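Local coordinates for protein muconate lactonizing enzyme (Corynebacterium glutamicum, PDB 3I4K) that belongs to the enolase superfamily, joining an N-terminal alpha/beta capping domain to a TIM-type barrel domain that carries a magnesium ion in this structure, at residues D5-S13 against A78-S87; L336-E344 against G361-Y372. One frame throughout, in Å; residues are numbered along the deposited sequence.

Contact 1: D5-S13 against A78-S87; sequences DLTIQKVES and APVLIGRAVS
Ile8 contributes the most surface here, directing its side chain at the 78-87 segment, where its CG2 branch meets Leu81 CB at 4.2 Å. Its CD1 lies close to Val86, although it is also modelled too near Arg84 O for that end of the side chain to be trusted. The backbone of Ile8 is held as well: Gly83 N donates to Ile8 O at 2.9 Å, nearly straight (174°) and in the carbonyl plane. Gly83 occupies the third position of a type II beta turn from Leu81 to Arg84, and the turn presents this N-H to the strand. Further along, Val11 sets CG1 against Leu81 CD2 at 3.8 Å, the two side chains crossing at about a right angle. At the other end Leu6, with CG anti to its backbone N (chi1 -155°), leans its CG on Val86 CG1 at 3.6 Å and rests CD2 on Ser87 CB. Leu6 O accepts Val86 N at 3.2 Å from above the carbonyl plane, beside a single antiparallel bridge between Thr7 and Ala85. Strand 30-43 covers Ile8 through Val41 and Leu43, while helices 89-99 and 104-121 pack on Leu81 through Ile92 and Val110.

Contact 2: L336-E344 against G361-Y372; sequences LKDTYIVQE and GVDVDMDKVNFY
Two groups of 361-372 converge on the carbonyl oxygen of Tyr340: Asp365 N donates to Tyr340 O at 2.9 Å, from well above the carbonyl plane, and Val364 CA adds a CA-H...O contact to it at 3.4 Å. The side chain of the same Asp365 turns to the helix that follows, OD1 taking Lys368 N at 2.9 Å and, weakly, Asp367 N. One residue thus ties the loop at Tyr340 to the start of helix 366-372, serving as its N-cap. From the first turn of that helix Lys368 reaches back, fully extended past CG along the Thr339 carbonyl, to make a weak salt bridge from NZ to Asp338 OD1 at 3.3 Å. The very short approach of Tyr372 OH to the other carboxylate oxygen, OD2, is less certain in the model.

This is the C-terminal end of the chain folding back, as in other enolase-superfamily proteins, from the barrel onto the N-terminal domain: Tyr340 OH is hydrogen-bonded to Glu52, and its side chain packs on Leu38 and Ile36 of strand 30-43. Across the contact Tyr340 CD2 lies 3.5 Å from Val369 CG2. Ile341 CD1 meets Val364 CG1 at 3.9 Å, whereas the packing of Ile341 on Val362 is modelled too tightly to be trusted. Beyond it Gln343 bends at chi2 (104°), which carries its amide over to the Asp363 carboxylate, the two planes nearly parallel but offset. There Gln343 OE1 uses a lone pair to accept Asp363 N at 3.0 Å, almost straight at 169°, while NE2 bonds only weakly to Asp363 OD1.

The contacts lie in series along the chain, contact 1 closing before contact 2 opens, with centres about 24 Å apart and nearest atoms about 6 Å apart, without touching. Both meet the three-stranded antiparallel sheet, through strands 8-25 and 30-43. The beginning of outermost strand 8-25 belongs to contact 1, where it meets the end of helix 66-81 and the turn after it; farther along, Leu16, Val18 and Pro19 receive side chains of 336-344 and 361-372. Contact 1 joins two elements of the N-terminal domain, whereas contact 2 brings the loop after helix 332-335 and the C-terminal helix 366-372 against that domain's sheet. Neither includes the magnesium ligands Asp200, Glu226 and Asp251, which belong to the barrel.

Contact 1: D5-S13 against A78-S87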
# COMPACT_ATOMS: atom_id res chain seq x y z
N ASP A 5 -0.67 -19.85 -20.32
CA ASP A 5 0.80 -19.71 -20.54
C ASP A 5 1.51 -19.30 -19.25
O ASP A 5 2.52 -19.89 -18.87
CB ASP A 5 1.08 -18.65 -21.61
CG ASP A 5 2.56 -18.54 -21.94
OD1 ASP A 5 3.12 -19.50 -22.52
OD2 ASP A 5 3.18 -17.51 -21.60
N LEU A 6 0.98 -18.28 -18.59
CA LEU A 6 1.56 -17.78 -17.35
C LEU A 6 0.84 -18.48 -16.21
O LEU A 6 0.97 -18.12 -15.04
CB LEU A 6 1.35 -16.26 -17.28
CG LEU A 6 2.29 -15.40 -16.45
CD1 LEU A 6 3.73 -15.62 -16.88
CD2 LEU A 6 1.90 -13.93 -16.63
N THR A 7 0.07 -19.51 -16.57
CA THR A 7 -0.70 -20.30 -15.63
C THR A 7 0.18 -21.02 -14.60
O THR A 7 1.34 -21.32 -14.87
CB THR A 7 -1.54 -21.36 -16.38
OG1 THR A 7 -2.34 -20.71 -17.39
CG2 THR A 7 -2.46 -22.10 -15.43
N ILE A 8 -0.39 -21.29 -13.42
CA ILE A 8 0.32 -22.00 -12.36
C ILE A 8 -0.07 -23.47 -12.45
O ILE A 8 -1.21 -23.83 -12.19
CB ILE A 8 -0.07 -21.48 -10.94
CG1 ILE A 8 0.60 -20.13 -10.66
CG2 ILE A 8 0.37 -22.47 -9.87
CD1 ILE A 8 0.18 -19.04 -11.58
N GLN A 9 0.90 -24.31 -12.82
CA GLN A 9 0.64 -25.73 -12.98
C GLN A 9 0.79 -26.49 -11.68
O GLN A 9 0.01 -27.39 -11.38
CB GLN A 9 1.61 -26.34 -14.01
CG GLN A 9 1.69 -25.60 -15.33
CD GLN A 9 0.36 -25.51 -16.05
OE1 GLN A 9 -0.22 -26.53 -16.45
NE2 GLN A 9 -0.15 -24.29 -16.21
N LYS A 10 1.79 -26.11 -10.89
CA LYS A 10 2.05 -26.81 -9.65
C LYS A 10 2.75 -25.95 -8.60
O LYS A 10 3.43 -24.98 -8.93
CB LYS A 10 2.90 -28.06 -9.97
CG LYS A 10 3.34 -28.90 -8.78
CD LYS A 10 4.23 -30.06 -9.23
CE LYS A 10 5.47 -29.57 -9.97
NZ LYS A 10 6.37 -30.69 -10.40
N VAL A 11 2.55 -26.31 -7.33
CA VAL A 11 3.17 -25.61 -6.21
C VAL A 11 3.68 -26.68 -5.25
O VAL A 11 2.91 -27.52 -4.79
CB VAL A 11 2.16 -24.72 -5.46
CG1 VAL A 11 1.87 -23.46 -6.26
CG2 VAL A 11 0.88 -25.47 -5.24
N GLU A 12 4.97 -26.65 -4.95
CA GLU A 12 5.57 -27.63 -4.04
C GLU A 12 6.13 -26.94 -2.81
O GLU A 12 6.48 -25.76 -2.86
CB GLU A 12 6.71 -28.39 -4.73
CG GLU A 12 6.34 -29.07 -6.04
CD GLU A 12 7.51 -29.86 -6.62
OE1 GLU A 12 8.63 -29.30 -6.71
OE2 GLU A 12 7.31 -31.04 -6.98
N SER A 13 6.23 -27.68 -1.71
CA SER A 13 6.77 -27.14 -0.47
C SER A 13 7.77 -28.12 0.14
O SER A 13 7.46 -29.29 0.36
CB SER A 13 5.64 -26.86 0.54
OG SER A 13 4.96 -28.05 0.89
N ALA A 78 -2.22 -23.83 -1.52
CA ALA A 78 -1.77 -24.21 -2.85
C ALA A 78 -2.88 -24.52 -3.84
O ALA A 78 -2.93 -23.95 -4.94
CB ALA A 78 -0.83 -25.39 -2.74
N PRO A 79 -3.81 -25.41 -3.47
CA PRO A 79 -4.91 -25.76 -4.37
C PRO A 79 -5.71 -24.60 -4.91
O PRO A 79 -6.50 -24.77 -5.85
CB PRO A 79 -5.75 -26.72 -3.52
CG PRO A 79 -5.48 -26.26 -2.12
CD PRO A 79 -3.99 -26.04 -2.15
N VAL A 80 -5.54 -23.42 -4.33
CA VAL A 80 -6.28 -22.25 -4.79
C VAL A 80 -5.60 -21.65 -6.01
O VAL A 80 -6.26 -21.16 -6.93
CB VAL A 80 -6.41 -21.16 -3.69
CG1 VAL A 80 -7.20 -19.96 -4.22
CG2 VAL A 80 -7.11 -21.73 -2.44
N LEU A 81 -4.27 -21.72 -6.03
CA LEU A 81 -3.48 -21.16 -7.12
C LEU A 81 -3.56 -21.93 -8.44
O LEU A 81 -3.62 -21.34 -9.52
CB LEU A 81 -2.01 -21.08 -6.72
CG LEU A 81 -1.55 -20.11 -5.63
CD1 LEU A 81 -2.29 -20.36 -4.33
CD2 LEU A 81 -0.06 -20.29 -5.45
N ILE A 82 -3.53 -23.26 -8.34
CA ILE A 82 -3.54 -24.13 -9.51
C ILE A 82 -4.59 -23.82 -10.56
O ILE A 82 -5.78 -23.70 -10.27
CB ILE A 82 -3.68 -25.60 -9.06
CG1 ILE A 82 -2.48 -25.97 -8.18
CG2 ILE A 82 -3.74 -26.53 -10.28
CD1 ILE A 82 -2.58 -27.33 -7.56
N GLY A 83 -4.13 -23.69 -11.80
CA GLY A 83 -5.03 -23.40 -12.90
C GLY A 83 -5.30 -21.92 -13.12
O GLY A 83 -6.17 -21.57 -13.92
N ARG A 84 -4.57 -21.06 -12.41
CA ARG A 84 -4.76 -19.62 -12.54
C ARG A 84 -3.46 -18.93 -12.94
O ARG A 84 -2.38 -19.43 -12.65
CB ARG A 84 -5.27 -19.03 -11.23
CG ARG A 84 -6.61 -19.58 -10.80
CD ARG A 84 -7.06 -19.01 -9.46
NE ARG A 84 -7.36 -17.58 -9.53
CZ ARG A 84 -7.83 -16.87 -8.52
NH1 ARG A 84 -8.07 -17.47 -7.35
NH2 ARG A 84 -8.08 -15.58 -8.66
N ALA A 85 -3.58 -17.79 -13.61
CA ALA A 85 -2.40 -17.04 -14.04
C ALA A 85 -1.75 -16.38 -12.83
O ALA A 85 -2.45 -15.87 -11.95
CB ALA A 85 -2.79 -15.98 -15.07
N VAL A 86 -0.42 -16.37 -12.78
CA VAL A 86 0.30 -15.77 -11.67
C VAL A 86 0.06 -14.26 -11.68
O VAL A 86 0.31 -13.57 -10.69
CB VAL A 86 1.81 -16.07 -11.76
CG1 VAL A 86 2.45 -15.22 -12.83
CG2 VAL A 86 2.49 -15.83 -10.41
N SER A 87 -0.42 -13.75 -12.82
CA SER A 87 -0.69 -12.33 -12.97
C SER A 87 -2.00 -11.96 -12.27
O SER A 87 -2.46 -10.83 -12.37
CB SER A 87 -0.75 -11.95 -14.46
OG SER A 87 -1.85 -12.56 -15.11

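Contact 2: L336-E344 against G361-Y372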
# COMPACT_ATOMS: atom_id res chain seq x y z
N LEU A 336 23.50 -18.45 8.77
CA LEU A 336 23.53 -19.82 8.27
C LEU A 336 24.98 -20.25 8.04
O LEU A 336 25.80 -19.46 7.57
CB LEU A 336 22.77 -19.91 6.95
CG LEU A 336 21.32 -19.42 6.93
CD1 LEU A 336 20.80 -19.44 5.51
CD2 LEU A 336 20.47 -20.30 7.83
N LYS A 337 25.29 -21.49 8.38
CA LYS A 337 26.64 -22.00 8.19
C LYS A 337 26.83 -22.39 6.72
O LYS A 337 27.95 -22.57 6.25
CB LYS A 337 26.88 -23.19 9.12
CG LYS A 337 28.31 -23.70 9.14
CD LYS A 337 28.50 -24.76 10.22
CE LYS A 337 27.52 -25.92 10.06
NZ LYS A 337 27.64 -26.59 8.72
N ASP A 338 25.72 -22.51 6.00
CA ASP A 338 25.75 -22.87 4.59
C ASP A 338 24.51 -22.29 3.91
O ASP A 338 23.59 -21.83 4.57
CB ASP A 338 25.79 -24.39 4.45
CG ASP A 338 25.95 -24.84 3.01
OD1 ASP A 338 26.70 -24.19 2.25
OD2 ASP A 338 25.34 -25.86 2.63
N THR A 339 24.49 -22.31 2.58
CA THR A 339 23.35 -21.78 1.84
C THR A 339 22.83 -22.71 0.75
O THR A 339 23.21 -23.89 0.70
CB THR A 339 23.71 -20.40 1.23
OG1 THR A 339 22.70 -20.01 0.29
CG2 THR A 339 25.05 -20.45 0.54
N TYR A 340 21.95 -22.20 -0.09
CA TYR A 340 21.38 -22.95 -1.20
C TYR A 340 20.89 -21.95 -2.23
O TYR A 340 19.85 -22.15 -2.86
CB TYR A 340 20.21 -23.82 -0.72
CG TYR A 340 19.12 -23.05 -0.02
CD1 TYR A 340 19.34 -22.48 1.23
CD2 TYR A 340 17.85 -22.91 -0.60
CE1 TYR A 340 18.33 -21.77 1.89
CE2 TYR A 340 16.84 -22.20 0.05
CZ TYR A 340 17.09 -21.64 1.29
OH TYR A 340 16.11 -20.94 1.94
N ILE A 341 21.66 -20.88 -2.40
CA ILE A 341 21.27 -19.83 -3.32
C ILE A 341 22.22 -19.51 -4.48
O ILE A 341 22.00 -18.54 -5.21
CB ILE A 341 20.97 -18.54 -2.50
CG1 ILE A 341 19.73 -17.86 -3.07
CG2 ILE A 341 22.16 -17.60 -2.50
CD1 ILE A 341 18.51 -18.76 -3.07
N VAL A 342 23.25 -20.32 -4.66
CA VAL A 342 24.21 -20.10 -5.76
C VAL A 342 25.05 -18.84 -5.57
O VAL A 342 26.25 -18.93 -5.28
CB VAL A 342 23.48 -20.01 -7.13
CG1 VAL A 342 24.49 -19.72 -8.23
CG2 VAL A 342 22.74 -21.31 -7.41
N GLN A 343 24.44 -17.67 -5.74
CA GLN A 343 25.17 -16.41 -5.58
C GLN A 343 25.37 -16.10 -4.10
O GLN A 343 24.80 -16.77 -3.23
CB GLN A 343 24.41 -15.25 -6.22
CG GLN A 343 24.16 -15.42 -7.70
CD GLN A 343 22.73 -15.82 -8.01
OE1 GLN A 343 22.19 -16.76 -7.43
NE2 GLN A 343 22.10 -15.09 -8.92
N GLU A 344 26.18 -15.09 -3.83
CA GLU A 344 26.44 -14.67 -2.46
C GLU A 344 26.02 -13.22 -2.30
O GLU A 344 26.08 -12.43 -3.25
CB GLU A 344 27.92 -14.82 -2.13
CG GLU A 344 28.42 -16.25 -2.23
CD GLU A 344 29.86 -16.38 -1.79
OE1 GLU A 344 30.38 -17.52 -1.79
OE2 GLU A 344 30.48 -15.35 -1.43
N GLY A 361 16.47 -11.93 -7.48
CA GLY A 361 17.83 -11.51 -7.77
C GLY A 361 18.81 -12.57 -7.31
O GLY A 361 20.01 -12.34 -7.18
N VAL A 362 18.28 -13.76 -7.04
CA VAL A 362 19.11 -14.86 -6.59
C VAL A 362 18.43 -16.19 -6.95
O VAL A 362 17.22 -16.34 -6.79
CB VAL A 362 19.36 -14.76 -5.08
CG1 VAL A 362 18.19 -15.32 -4.29
CG2 VAL A 362 20.66 -15.44 -4.74
N ASP A 363 19.22 -17.13 -7.46
CA ASP A 363 18.68 -18.43 -7.86
C ASP A 363 19.01 -19.51 -6.85
O ASP A 363 20.01 -19.43 -6.15
CB ASP A 363 19.25 -18.83 -9.23
CG ASP A 363 19.64 -17.63 -10.06
OD1 ASP A 363 20.75 -17.08 -9.85
OD2 ASP A 363 18.84 -17.22 -10.93
N VAL A 364 18.16 -20.53 -6.78
CA VAL A 364 18.37 -21.62 -5.84
C VAL A 364 19.31 -22.68 -6.40
O VAL A 364 19.40 -22.85 -7.61
CB VAL A 364 17.04 -22.29 -5.46
CG1 VAL A 364 16.08 -21.27 -4.88
CG2 VAL A 364 16.43 -22.94 -6.69
N ASP A 365 20.00 -23.37 -5.50
CA ASP A 365 20.91 -24.45 -5.87
C ASP A 365 20.20 -25.73 -5.49
O ASP A 365 20.31 -26.20 -4.35
CB ASP A 365 22.23 -24.34 -5.09
CG ASP A 365 23.18 -25.49 -5.39
OD1 ASP A 365 22.74 -26.66 -5.39
OD2 ASP A 365 24.38 -25.23 -5.60
N MSE A 366 19.46 -26.31 -6.44
CA MSE A 366 18.71 -27.53 -6.19
C MSE A 366 19.47 -28.66 -5.51
O MSE A 366 18.86 -29.50 -4.84
CB MSE A 366 18.09 -28.02 -7.49
CG MSE A 366 16.85 -27.24 -7.87
SE MSE A 366 15.65 -27.15 -6.36
CE MSE A 366 14.54 -28.70 -6.75
N ASP A 367 20.78 -28.69 -5.69
CA ASP A 367 21.58 -29.73 -5.06
C ASP A 367 21.58 -29.51 -3.56
O ASP A 367 21.29 -30.44 -2.79
CB ASP A 367 23.01 -29.72 -5.59
CG ASP A 367 23.10 -30.23 -7.02
OD1 ASP A 367 22.60 -31.34 -7.28
OD2 ASP A 367 23.68 -29.53 -7.87
N LYS A 368 21.89 -28.29 -3.14
CA LYS A 368 21.92 -27.97 -1.72
C LYS A 368 20.51 -27.96 -1.14
O LYS A 368 20.33 -28.22 0.05
CB LYS A 368 22.62 -26.63 -1.50
CG LYS A 368 24.12 -26.70 -1.74
CD LYS A 368 24.83 -25.43 -1.34
CE LYS A 368 26.33 -25.59 -1.45
NZ LYS A 368 27.05 -24.35 -1.06
N VAL A 369 19.52 -27.67 -1.97
CA VAL A 369 18.14 -27.67 -1.52
C VAL A 369 17.78 -29.11 -1.21
O VAL A 369 17.17 -29.41 -0.17
CB VAL A 369 17.19 -27.15 -2.62
CG1 VAL A 369 15.74 -27.49 -2.26
CG2 VAL A 369 17.34 -25.64 -2.77
N ASN A 370 18.16 -30.01 -2.11
CA ASN A 370 17.90 -31.43 -1.94
C ASN A 370 18.68 -31.96 -0.74
O ASN A 370 18.18 -32.79 0.02
CB ASN A 370 18.31 -32.19 -3.20
CG ASN A 370 17.33 -32.01 -4.34
OD1 ASN A 370 17.70 -32.14 -5.51
ND2 ASN A 370 16.08 -31.72 -4.01
N PHE A 371 19.90 -31.47 -0.58
CA PHE A 371 20.77 -31.89 0.51
C PHE A 371 20.19 -31.57 1.88
O PHE A 371 20.28 -32.39 2.80
CB PHE A 371 22.14 -31.21 0.39
CG PHE A 371 23.11 -31.62 1.46
CD1 PHE A 371 23.52 -32.94 1.58
CD2 PHE A 371 23.62 -30.68 2.35
CE1 PHE A 371 24.43 -33.33 2.58
CE2 PHE A 371 24.53 -31.05 3.35
CZ PHE A 371 24.93 -32.38 3.46
N TYR A 372 19.61 -30.39 2.01
CA TYR A 372 19.04 -29.95 3.28
C TYR A 372 17.58 -30.27 3.49
O TYR A 372 17.00 -29.92 4.51
CB TYR A 372 19.28 -28.45 3.44
CG TYR A 372 20.72 -28.13 3.74
CD1 TYR A 372 21.30 -28.51 4.95
CD2 TYR A 372 21.52 -27.49 2.80
CE1 TYR A 372 22.64 -28.26 5.23
CE2 TYR A 372 22.87 -27.23 3.06
CZ TYR A 372 23.42 -27.62 4.28
OH TYR A 372 24.75 -27.37 4.54